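Long-range contacts in phosphoribosylaminoimidazole-succinocarboxamide synthase (Ehrlichia chaffeensis str. Arkansas, PDB 3KRE), which catalyses the ATP-dependent joining of L-aspartate to the carboxylate of 5-amino-1-(5-phospho-D-ribosyl)imidazole-4-carboxylate, forming SAICAR in de novo purine biosynthesis: residues I174-I179 with L199-L204; G86-F91 with Q209-L214; I110-R115 with P137-Y142; T106-E111 with Q162-Q167. All coordinates share one frame; numbering follows the deposited sequence.

Contact 1: residues I174-I179 with L199-L204; sequences ILSLKI and LEFGKL
Leu199 and Phe201 of one strand face Leu175, Ser176 and Ile179 of a helix: this is helix-on-sheet packing, in which helix 166-189 lies against the large antiparallel sheet that its own chain re-enters as strand 192-204. The two short axes come no closer than 12.8 Å and make an angle of 122° between their directions, so the gap is bridged by side chains alone and no hydrogen bond crosses it.

Ile179 reaches outward from the helix, and its CB points toward the strand and forks there. The CG2 branch only brushes Leu199 CD1. The other branch, CG1, lies beside the backbone N (chi1 -70°) and carries CD1 forward, where that methyl meets Leu199 CD1 tip to tip at 3.8 Å and also lies 4.1 Å from Phe201 CZ. Leu199 CD1 is thus shared, since Ser176 OG sits 3.7 Å from it. Leu175, one turn back along the helix, meets the Phe201 ring obliquely, its CD1 coming to 4.2 Å from Phe201 CE1.

The far end of the Phe201 ring is therefore touched by three helix residues at CE1, CZ and CE2. Leu214 of the neighbouring strand 213-214 packs against both Leu199 and Phe201. Ser176 is the polar exception in this buried layer, and its hydroxyl is satisfied within the helix by a hydrogen bond to Ile172 O. That bond ties OG back to the preceding turn, while OG itself still rests 4.0 Å from Phe201 CE2.

Contact 2: residues G86-F91 with Q209-L214; sequences GIKTHF and QSDLFL
The Phe213 ring is met obliquely by Lys88 CB, an off-centre CH-pi contact with 4.2 Å from that carbon to the ring centroid. At the ring's edge, near its plane, stands the carbonyl of Thr89, with its O 3.5 Å from Phe213 CD1. The His90 imidazole, for its part, has Leu214 O obliquely beside it.

Beyond CB the Lys88 chain runs fully extended and crosses Asp211 at about a right angle. Its NZ closes a salt bridge of 2.8 Å to Asp211 OD2, on the lone pair turned away from OD1. Lys171 is a second cation on that same oxygen, while OD1 takes the backbone N of Leu212 from above the carboxylate plane. With both oxygens engaged, the carboxylate's rotation is probably well fixed.

A single beta bridge pairs Thr89 with Leu214. Leu214 N gives a nearly straight bond to Lys88 O (2.9 Å, 173° at the hydrogen), and His90 N returns one of 2.8 Å to Leu214 O. A water donates to both Lys88 O and Leu212 O, so it bridges the two backbones. Thr89 OG1 accepts from Phe91 N, an ST turn just where strand 91-94 begins.

The connection between helix 67-84 and strand 91-94 is thereby stitched to strand 213-214, with Leu214 packing on Leu82 of that helix, and Phe213 packing on Leu204 and bonding through its backbone to Gly202 of strand 192-204.

Contact 3: residues I110-R115 with P137-Y142; sequences IEVVIR and PIIEFY. With EDO (1,2-ethanediol), chain F; EDO (1,2-ethanediol), chain L.
Strands 110-115 and 137-142 run antiparallel, with Glu111-Tyr142, Val113-Glu140 and Arg115-Ile138 as hydrogen-bonded pairs and Val112-Phe141 and Ile114-Ile139 as non-hydrogen-bonded pairs between them. Strand 110-115 thus lies between strands 133-143 and 192-204 in the large antiparallel sheet.

On the face of Val112, Ile114, Ile139 and Phe141 the contact is apolar. Val112 lies alongside Phe141, its CG2 at the ring edge 3.9 Å from CE1; Ile110 CG2, in one of that residue's two conformers, comes to the same edge at CD1. Val112 CG1 also meets Ile139 CG2 at 3.8 Å. Helix 166-189 covers this face through Ser176, Leu169 and Lys173.

The face of Glu111, Val113, Arg115, Ile138, Glu140 and Tyr142 is mixed, with a polar cluster that Phe122 of helix 120-126 packs against. The extended Arg115 chain brings NE (2.7 Å) and NH2 (3.0 Å) side-on to Glu140 OE1, which lies in the guanidinium plane. NE arrives from above the carboxylate plane, NH2 nearly along the C-O axis, and the two planes stand 85° apart. Tyr142 OH gives OE1 a third bond, of 2.8 Å. Val113 CG1 sits over the centre of the guanidinium, and an ethanediol over one face of the Tyr142 ring.

Three donors on one oxygen, with Arg125 bridging to Glu140 OE2, should hold the carboxylate firmly in one orientation, while Arg115 and Tyr142 are fixed in turn by their shared acceptor.

Contact 4: residues T106-E111 with Q162-Q167; sequences TIIPIE and QWLTNQ. With EDO (1,2-ethanediol), chain F.
Pro109 lies over one face of the Trp163 indole, while Ile108 and Ile110 reach past it to Leu164. The tight part is the isoleucine-leucine cluster. Leu164 sends its two methyls to different partners: CD1 meets Ile110 CD1 at 3.7 Å, in one of the two conformers of that isoleucine, and CD2 meets Ile108 CD1 at 3.8 Å, the Ile108 and Leu164 side chains crossing at about a right angle. In this conformer Ile110 has CG1 anti to its carbonyl carbon (chi1 -58°) and the chain then runs straight on; CD1 projects toward the leucine while CG1 passes 4.1 Å from Trp163 CE3. Ile108 CG2 adds a contact to Trp163 O. All three aliphatic residues are buried, and Ile158 of helix 155-160 packs on both Ile110 and Leu164.

Toward Trp163 and Pro109 the contact is looser and partly exposed. Pro109 CG stands 4.2 Å from the centroid of the five-membered ring and only 3° off its normal, a CH-pi contact squarely over that ring but toward the rim of the indole as a whole. Tyr143 stacks with the indole as well, and the rings of His157 and Phe161 meet it at inclined angles. No hydrogen bond joins the two segments, so apolar packing carries the contact.

Both backbones turn here. Pro109 is the centre of an inverse gamma turn between strands 99-107 and 110-115. Gln162 ends helix 155-160 in a Schellman motif, and Thr165 is the N-cap of helix 166-189: a strand-to-strand turn packed on a helix-to-helix junction.

From the N terminus, the 86-91 segment of contact 2 comes first, and its partner at 209-214 is the last, so contact 2 closes a long loop in which the other three are nested. Contacts 3 and 4 start from overlapping segments, sharing Ile110 and Glu111. Contact 3 closes first, at 137-142, and contact 4 at 162-167; contact 1 then opens and closes in series after both. Strand 192-204 connects them: its backbone bonds to Val112 of contact 3, Thr106 and Ile108 of contact 4, and Phe213 of contact 2. Helix 166-189 begins in contact 4 and covers the sheet in contact 1, while Leu212 packs contact 2 against Ile108 and Leu164.

Contact 1: residues I174-I179 with L199-L204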
# COMPACT_ATOMS: atom_id res chain seq x y z
N ILE A 174 2.08 -14.59 6.87
CA ILE A 174 1.53 -14.44 8.24
C ILE A 174 1.35 -12.93 8.53
O ILE A 174 0.27 -12.49 9.04
CB ILE A 174 2.44 -15.07 9.28
CG1 ILE A 174 2.40 -16.61 9.18
CG2 ILE A 174 2.08 -14.58 10.70
CD1 ILE A 174 3.56 -17.29 9.95
N LEU A 175 2.37 -12.15 8.21
CA LEU A 175 2.33 -10.70 8.45
C LEU A 175 1.23 -10.05 7.62
O LEU A 175 0.52 -9.17 8.13
CB LEU A 175 3.69 -10.04 8.12
CG LEU A 175 4.85 -10.37 9.06
CD1 LEU A 175 6.20 -9.77 8.51
CD2 LEU A 175 4.58 -9.88 10.53
N SER A 176 1.12 -10.45 6.35
CA SER A 176 0.10 -9.90 5.46
C SER A 176 -1.29 -10.16 5.98
O SER A 176 -2.15 -9.25 5.98
CB SER A 176 0.30 -10.42 4.01
OG SER A 176 1.50 -9.92 3.48
N LEU A 177 -1.57 -11.37 6.44
CA LEU A 177 -2.86 -11.69 7.01
C LEU A 177 -3.12 -10.95 8.35
O LEU A 177 -4.26 -10.56 8.63
CB LEU A 177 -3.00 -13.22 7.20
CG LEU A 177 -3.00 -13.98 5.87
CD1 LEU A 177 -2.97 -15.52 6.05
CD2 LEU A 177 -4.26 -13.52 5.05
N LYS A 178 -2.09 -10.80 9.17
CA LYS A 178 -2.23 -10.06 10.43
C LYS A 178 -2.55 -8.59 10.12
O LYS A 178 -3.45 -7.99 10.73
CB LYS A 178 -0.97 -10.19 11.30
CG LYS A 178 -0.99 -9.41 12.64
CD LYS A 178 0.23 -9.79 13.57
CE LYS A 178 0.39 -8.75 14.74
NZ LYS A 178 1.57 -9.00 15.63
N ILE A 179 -1.82 -8.04 9.17
CA ILE A 179 -2.05 -6.65 8.72
C ILE A 179 -3.47 -6.53 8.19
O ILE A 179 -4.17 -5.54 8.48
CB ILE A 179 -0.97 -6.21 7.67
CG1 ILE A 179 0.38 -6.05 8.36
CG2 ILE A 179 -1.38 -4.87 6.97
CD1 ILE A 179 1.61 -6.06 7.44
N LEU A 199 0.85 -4.53 -0.39
CA LEU A 199 1.95 -4.27 0.52
C LEU A 199 3.28 -4.49 -0.18
O LEU A 199 3.39 -5.32 -1.09
CB LEU A 199 1.91 -5.24 1.71
CG LEU A 199 0.66 -5.21 2.56
CD1 LEU A 199 0.79 -6.27 3.69
CD2 LEU A 199 0.42 -3.77 3.14
N GLU A 200 4.30 -3.77 0.27
CA GLU A 200 5.68 -4.03 -0.09
C GLU A 200 6.50 -4.05 1.16
O GLU A 200 6.23 -3.29 2.11
CB GLU A 200 6.23 -2.91 -1.01
CG GLU A 200 5.54 -2.90 -2.35
CD GLU A 200 6.04 -1.79 -3.24
OE1 GLU A 200 7.24 -1.42 -3.16
OE2 GLU A 200 5.23 -1.32 -4.06
N PHE A 201 7.52 -4.90 1.16
CA PHE A 201 8.39 -5.05 2.31
C PHE A 201 9.82 -4.83 1.88
O PHE A 201 10.18 -5.03 0.71
CB PHE A 201 8.27 -6.45 2.87
CG PHE A 201 6.92 -6.75 3.55
CD1 PHE A 201 6.77 -6.65 4.93
CD2 PHE A 201 5.83 -7.15 2.79
CE1 PHE A 201 5.52 -6.94 5.53
CE2 PHE A 201 4.59 -7.42 3.41
CZ PHE A 201 4.47 -7.34 4.75
N GLY A 202 10.67 -4.50 2.85
CA GLY A 202 12.10 -4.39 2.61
C GLY A 202 12.88 -4.89 3.81
O GLY A 202 12.29 -5.30 4.81
N LYS A 203 14.18 -4.91 3.67
CA LYS A 203 15.03 -5.41 4.72
C LYS A 203 16.11 -4.40 5.00
O LYS A 203 16.50 -3.62 4.09
CB LYS A 203 15.64 -6.75 4.33
CG LYS A 203 14.62 -7.87 4.29
CD LYS A 203 15.25 -9.23 4.44
CE LYS A 203 15.72 -9.81 3.17
NZ LYS A 203 16.45 -11.13 3.45
N LEU A 204 16.56 -4.41 6.27
CA LEU A 204 17.63 -3.50 6.69
C LEU A 204 18.88 -3.79 5.93
O LEU A 204 19.27 -4.96 5.63
CB LEU A 204 17.92 -3.53 8.19
CG LEU A 204 16.79 -3.31 9.20
CD1 LEU A 204 17.23 -3.67 10.62
CD2 LEU A 204 16.27 -1.87 9.13

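Contact 2: residues G86-F91 with Q209-L214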
# COMPACT_ATOMS: atom_id res chain seq x y z
N GLY A 86 2.65 -4.37 16.80
CA GLY A 86 3.88 -5.11 16.70
C GLY A 86 4.39 -5.39 15.30
O GLY A 86 5.33 -6.17 15.12
N ILE A 87 3.77 -4.76 14.31
CA ILE A 87 4.27 -4.88 12.94
C ILE A 87 5.50 -3.97 12.77
O ILE A 87 5.48 -2.80 13.19
CB ILE A 87 3.19 -4.49 11.91
CG1 ILE A 87 1.91 -5.35 12.06
CG2 ILE A 87 3.76 -4.58 10.51
CD1 ILE A 87 2.06 -6.89 11.82
N LYS A 88 6.58 -4.53 12.21
CA LYS A 88 7.80 -3.79 11.93
C LYS A 88 7.60 -3.01 10.64
O LYS A 88 7.17 -3.59 9.63
CB LYS A 88 8.99 -4.75 11.80
CG LYS A 88 9.21 -5.58 13.05
CD LYS A 88 10.40 -6.55 12.99
CE LYS A 88 10.41 -7.42 14.26
NZ LYS A 88 11.58 -8.35 14.28
N THR A 89 7.95 -1.72 10.65
CA THR A 89 7.72 -0.87 9.48
C THR A 89 8.90 0.05 9.26
O THR A 89 9.76 0.20 10.15
CB THR A 89 6.49 0.03 9.63
OG1 THR A 89 6.82 1.12 10.50
CG2 THR A 89 5.29 -0.72 10.19
N HIS A 90 8.93 0.71 8.10
CA HIS A 90 9.97 1.69 7.85
C HIS A 90 9.68 3.07 8.46
O HIS A 90 10.51 3.99 8.41
CB HIS A 90 10.23 1.82 6.35
CG HIS A 90 9.13 2.47 5.58
ND1 HIS A 90 9.32 2.91 4.28
CD2 HIS A 90 7.88 2.82 5.92
CE1 HIS A 90 8.20 3.44 3.84
NE2 HIS A 90 7.31 3.42 4.81
N PHE A 91 8.54 3.22 9.12
CA PHE A 91 8.12 4.55 9.53
C PHE A 91 8.90 5.06 10.75
O PHE A 91 9.02 4.34 11.78
CB PHE A 91 6.62 4.56 9.81
CG PHE A 91 6.13 5.88 10.35
CD1 PHE A 91 5.84 6.92 9.50
CD2 PHE A 91 5.96 6.05 11.72
CE1 PHE A 91 5.41 8.14 10.02
CE2 PHE A 91 5.51 7.27 12.26
CZ PHE A 91 5.22 8.31 11.39
N GLN A 209 20.28 -10.98 8.41
CA GLN A 209 19.22 -11.58 9.25
C GLN A 209 18.08 -10.61 9.54
O GLN A 209 17.26 -10.85 10.43
CB GLN A 209 19.83 -12.09 10.56
CG GLN A 209 20.88 -13.18 10.35
CD GLN A 209 20.30 -14.44 9.77
OE1 GLN A 209 19.10 -14.67 9.86
NE2 GLN A 209 21.14 -15.29 9.20
N SER A 210 18.01 -9.53 8.76
CA SER A 210 16.96 -8.54 8.91
C SER A 210 15.58 -9.21 8.84
O SER A 210 15.36 -10.10 8.03
CB SER A 210 17.06 -7.53 7.77
OG SER A 210 16.07 -6.55 7.87
N ASP A 211 14.66 -8.77 9.69
CA ASP A 211 13.27 -9.19 9.53
C ASP A 211 12.67 -8.34 8.38
O ASP A 211 13.35 -7.49 7.80
CB ASP A 211 12.52 -9.03 10.86
CG ASP A 211 11.25 -9.88 10.97
OD1 ASP A 211 10.81 -10.55 9.99
OD2 ASP A 211 10.69 -9.87 12.09
N LEU A 212 11.42 -8.62 8.04
CA LEU A 212 10.73 -7.97 6.96
C LEU A 212 10.05 -6.72 7.51
O LEU A 212 9.29 -6.79 8.49
CB LEU A 212 9.68 -8.94 6.38
CG LEU A 212 10.25 -10.22 5.76
CD1 LEU A 212 9.09 -11.20 5.34
CD2 LEU A 212 11.18 -9.88 4.59
N PHE A 213 10.38 -5.58 6.92
CA PHE A 213 9.83 -4.29 7.34
C PHE A 213 8.83 -3.84 6.32
O PHE A 213 9.15 -3.73 5.15
CB PHE A 213 10.93 -3.25 7.47
CG PHE A 213 11.80 -3.49 8.69
CD1 PHE A 213 11.59 -2.80 9.86
CD2 PHE A 213 12.74 -4.51 8.67
CE1 PHE A 213 12.34 -3.05 10.99
CE2 PHE A 213 13.51 -4.80 9.84
CZ PHE A 213 13.32 -4.06 10.95
N LEU A 214 7.65 -3.47 6.79
CA LEU A 214 6.65 -2.92 5.89
C LEU A 214 7.12 -1.54 5.37
O LEU A 214 7.56 -0.66 6.13
CB LEU A 214 5.30 -2.76 6.59
CG LEU A 214 4.13 -2.44 5.67
CD1 LEU A 214 3.81 -3.62 4.75
CD2 LEU A 214 2.94 -2.09 6.56
O HOH W 1 6.63 -6.26 8.90

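Contact 3: residues I110-R115 with P137-Y142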
# COMPACT_ATOMS: atom_id res chain seq x y z
N ILE A 110 8.75 -7.60 -4.69
CA ILE A 110 7.46 -8.30 -4.72
C ILE A 110 6.37 -7.35 -4.23
O ILE A 110 6.59 -6.63 -3.24
CB ILE A 110 7.48 -9.50 -3.74
CG1 ILE A 110 8.60 -10.48 -4.10
CG2 ILE A 110 6.12 -10.20 -3.72
CD1 ILE A 110 8.81 -11.59 -3.07
N GLU A 111 5.21 -7.35 -4.86
CA GLU A 111 4.01 -6.69 -4.35
C GLU A 111 3.15 -7.82 -3.80
O GLU A 111 2.93 -8.80 -4.51
CB GLU A 111 3.28 -5.99 -5.46
CG GLU A 111 4.09 -4.85 -6.02
CD GLU A 111 3.30 -4.02 -6.97
OE1 GLU A 111 2.99 -4.52 -8.07
OE2 GLU A 111 3.00 -2.87 -6.63
N VAL A 112 2.71 -7.70 -2.56
CA VAL A 112 1.82 -8.68 -1.97
C VAL A 112 0.43 -8.09 -2.02
O VAL A 112 0.19 -7.01 -1.48
CB VAL A 112 2.21 -9.00 -0.52
CG1 VAL A 112 1.36 -10.14 0.00
CG2 VAL A 112 3.74 -9.31 -0.42
N VAL A 113 -0.48 -8.77 -2.70
CA VAL A 113 -1.86 -8.28 -2.80
C VAL A 113 -2.71 -9.19 -1.97
O VAL A 113 -2.64 -10.41 -2.14
CB VAL A 113 -2.36 -8.21 -4.26
CG1 VAL A 113 -3.84 -7.84 -4.27
CG2 VAL A 113 -1.52 -7.20 -5.09
N ILE A 114 -3.48 -8.61 -1.06
CA ILE A 114 -4.37 -9.32 -0.16
C ILE A 114 -5.80 -8.93 -0.53
O ILE A 114 -6.15 -7.74 -0.56
CB ILE A 114 -4.10 -8.98 1.33
CG1 ILE A 114 -2.65 -9.29 1.72
CG2 ILE A 114 -4.99 -9.80 2.20
CD1 ILE A 114 -1.66 -8.18 1.38
N ARG A 115 -6.63 -9.92 -0.83
CA ARG A 115 -8.02 -9.67 -1.29
C ARG A 115 -9.05 -10.28 -0.34
O ARG A 115 -9.00 -11.49 -0.03
CB ARG A 115 -8.21 -10.27 -2.69
CG ARG A 115 -7.14 -9.90 -3.72
CD ARG A 115 -7.49 -10.43 -5.09
NE ARG A 115 -6.44 -10.12 -6.05
CZ ARG A 115 -6.34 -8.98 -6.74
NH1 ARG A 115 -7.24 -8.02 -6.60
NH2 ARG A 115 -5.36 -8.82 -7.60
N PRO A 137 -9.28 -14.72 3.10
CA PRO A 137 -8.54 -13.80 2.20
C PRO A 137 -7.60 -14.50 1.23
O PRO A 137 -6.98 -15.54 1.56
CB PRO A 137 -7.71 -12.93 3.16
CG PRO A 137 -8.29 -13.12 4.51
CD PRO A 137 -9.05 -14.44 4.52
N ILE A 138 -7.45 -13.91 0.05
CA ILE A 138 -6.59 -14.42 -0.98
C ILE A 138 -5.37 -13.52 -1.19
O ILE A 138 -5.49 -12.37 -1.57
CB ILE A 138 -7.34 -14.56 -2.33
CG1 ILE A 138 -8.47 -15.56 -2.19
CG2 ILE A 138 -6.37 -15.03 -3.45
CD1 ILE A 138 -9.43 -15.67 -3.35
N ILE A 139 -4.20 -14.11 -0.99
CA ILE A 139 -2.94 -13.47 -1.22
C ILE A 139 -2.45 -13.86 -2.59
O ILE A 139 -2.43 -15.04 -2.94
CB ILE A 139 -1.90 -13.88 -0.21
CG1 ILE A 139 -2.31 -13.32 1.15
CG2 ILE A 139 -0.50 -13.34 -0.61
CD1 ILE A 139 -1.41 -13.70 2.28
N GLU A 140 -2.06 -12.86 -3.35
CA GLU A 140 -1.36 -13.04 -4.62
C GLU A 140 -0.06 -12.23 -4.63
O GLU A 140 -0.01 -11.12 -4.09
CB GLU A 140 -2.25 -12.60 -5.76
CG GLU A 140 -3.56 -13.40 -6.00
CD GLU A 140 -4.37 -12.88 -7.17
OE1 GLU A 140 -4.52 -11.65 -7.28
OE2 GLU A 140 -4.84 -13.69 -8.00
N PHE A 141 0.97 -12.79 -5.27
CA PHE A 141 2.28 -12.15 -5.36
C PHE A 141 2.57 -11.68 -6.77
O PHE A 141 2.26 -12.38 -7.72
CB PHE A 141 3.37 -13.15 -4.96
CG PHE A 141 3.29 -13.59 -3.54
CD1 PHE A 141 3.69 -12.75 -2.52
CD2 PHE A 141 2.81 -14.87 -3.21
CE1 PHE A 141 3.65 -13.15 -1.20
CE2 PHE A 141 2.74 -15.27 -1.87
CZ PHE A 141 3.16 -14.41 -0.86
N TYR A 142 3.19 -10.49 -6.89
CA TYR A 142 3.58 -9.96 -8.19
C TYR A 142 5.02 -9.50 -8.13
O TYR A 142 5.47 -8.99 -7.14
CB TYR A 142 2.68 -8.81 -8.62
CG TYR A 142 1.25 -9.20 -8.73
CD1 TYR A 142 0.70 -9.51 -9.96
CD2 TYR A 142 0.44 -9.30 -7.59
CE1 TYR A 142 -0.60 -9.89 -10.07
CE2 TYR A 142 -0.87 -9.69 -7.69
CZ TYR A 142 -1.40 -9.97 -8.95
OH TYR A 142 -2.71 -10.37 -9.07
C1 EDO F . 0.62 -5.68 -9.37
O1 EDO F . 0.75 -4.26 -9.54
C2 EDO F . -0.73 -5.94 -8.75
O2 EDO F . -1.69 -5.56 -9.72
C1 EDO L . -6.03 -18.34 3.72
O1 EDO L . -6.89 -17.21 3.96
C2 EDO L . -6.61 -19.19 2.59
O2 EDO L . -7.10 -18.36 1.49

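Contact 4: residues T106-E111 with Q162-Q167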
# COMPACT_ATOMS: atom_id res chain seq x y z
N THR A 106 16.36 -1.88 1.75
CA THR A 106 16.30 -2.45 0.41
C THR A 106 14.97 -3.12 0.21
O THR A 106 14.61 -3.99 0.99
CB THR A 106 17.45 -3.41 0.13
OG1 THR A 106 18.67 -2.68 0.29
CG2 THR A 106 17.38 -3.89 -1.30
N ILE A 107 14.23 -2.68 -0.80
CA ILE A 107 12.88 -3.16 -1.01
C ILE A 107 12.99 -4.48 -1.74
O ILE A 107 13.74 -4.61 -2.70
CB ILE A 107 12.02 -2.16 -1.80
CG1 ILE A 107 11.94 -0.82 -1.05
CG2 ILE A 107 10.59 -2.69 -2.03
CD1 ILE A 107 11.35 -0.95 0.33
N ILE A 108 12.26 -5.48 -1.26
CA ILE A 108 12.13 -6.76 -1.94
C ILE A 108 11.19 -6.56 -3.15
O ILE A 108 10.14 -5.96 -3.03
CB ILE A 108 11.58 -7.83 -0.97
CG1 ILE A 108 12.55 -8.05 0.20
CG2 ILE A 108 11.22 -9.16 -1.70
CD1 ILE A 108 11.85 -8.33 1.46
N PRO A 109 11.56 -7.07 -4.32
CA PRO A 109 10.82 -6.61 -5.50
C PRO A 109 9.55 -7.42 -5.76
O PRO A 109 9.31 -7.86 -6.90
CB PRO A 109 11.83 -6.84 -6.62
CG PRO A 109 12.49 -8.08 -6.22
CD PRO A 109 12.57 -8.07 -4.69
N ILE A 110 8.75 -7.60 -4.69
CA ILE A 110 7.46 -8.30 -4.72
C ILE A 110 6.37 -7.35 -4.23
O ILE A 110 6.59 -6.63 -3.24
CB ILE A 110 7.48 -9.50 -3.74
CG1 ILE A 110 8.60 -10.48 -4.10
CG2 ILE A 110 6.12 -10.20 -3.72
CD1 ILE A 110 8.81 -11.59 -3.07
N GLU A 111 5.21 -7.35 -4.86
CA GLU A 111 4.01 -6.69 -4.35
C GLU A 111 3.15 -7.82 -3.80
O GLU A 111 2.93 -8.80 -4.51
CB GLU A 111 3.28 -5.99 -5.46
CG GLU A 111 4.09 -4.85 -6.02
CD GLU A 111 3.30 -4.02 -6.97
OE1 GLU A 111 2.99 -4.52 -8.07
OE2 GLU A 111 3.00 -2.87 -6.63
N GLN A 162 15.36 -16.55 -5.33
CA GLN A 162 15.93 -16.17 -4.05
C GLN A 162 15.59 -14.73 -3.65
O GLN A 162 16.38 -14.05 -3.02
CB GLN A 162 17.44 -16.45 -4.03
CG GLN A 162 17.73 -17.93 -4.17
CD GLN A 162 19.19 -18.26 -3.97
OE1 GLN A 162 19.57 -18.80 -2.93
NE2 GLN A 162 20.01 -17.92 -4.95
N TRP A 163 14.38 -14.29 -3.97
CA TRP A 163 13.88 -13.01 -3.50
C TRP A 163 13.52 -13.07 -2.02
O TRP A 163 13.65 -12.06 -1.33
CB TRP A 163 12.70 -12.54 -4.30
CG TRP A 163 13.01 -12.34 -5.72
CD1 TRP A 163 14.24 -12.04 -6.28
CD2 TRP A 163 12.09 -12.39 -6.79
NE1 TRP A 163 14.12 -11.93 -7.64
CE2 TRP A 163 12.81 -12.13 -7.98
CE3 TRP A 163 10.72 -12.63 -6.87
CZ2 TRP A 163 12.19 -12.10 -9.23
CZ3 TRP A 163 10.11 -12.62 -8.12
CH2 TRP A 163 10.84 -12.34 -9.28
N LEU A 164 13.07 -14.25 -1.58
CA LEU A 164 12.86 -14.58 -0.18
C LEU A 164 13.29 -16.03 0.07
O LEU A 164 13.30 -16.86 -0.85
CB LEU A 164 11.39 -14.43 0.21
CG LEU A 164 10.76 -13.05 0.09
CD1 LEU A 164 9.25 -13.16 0.26
CD2 LEU A 164 11.39 -12.05 1.07
N THR A 165 13.67 -16.32 1.30
CA THR A 165 13.84 -17.69 1.75
C THR A 165 12.48 -18.31 2.08
O THR A 165 11.44 -17.64 2.14
CB THR A 165 14.69 -17.76 3.03
OG1 THR A 165 13.94 -17.17 4.12
CG2 THR A 165 16.02 -17.07 2.85
N ASN A 166 12.50 -19.61 2.30
CA ASN A 166 11.29 -20.34 2.70
C ASN A 166 10.70 -19.73 3.95
O ASN A 166 9.50 -19.47 4.00
CB ASN A 166 11.58 -21.83 2.93
CG ASN A 166 10.95 -22.70 1.88
OD1 ASN A 166 9.72 -22.84 1.84
ND2 ASN A 166 11.77 -23.28 1.02
N GLN A 167 11.53 -19.48 4.95
CA GLN A 167 11.07 -18.90 6.24
C GLN A 167 10.45 -17.49 6.05
O GLN A 167 9.40 -17.19 6.61
CB GLN A 167 12.20 -18.84 7.29
C1 EDO F . 0.62 -5.68 -9.37
O1 EDO F . 0.75 -4.26 -9.54
C2 EDO F . -0.73 -5.94 -8.75
O2 EDO F . -1.69 -5.56 -9.72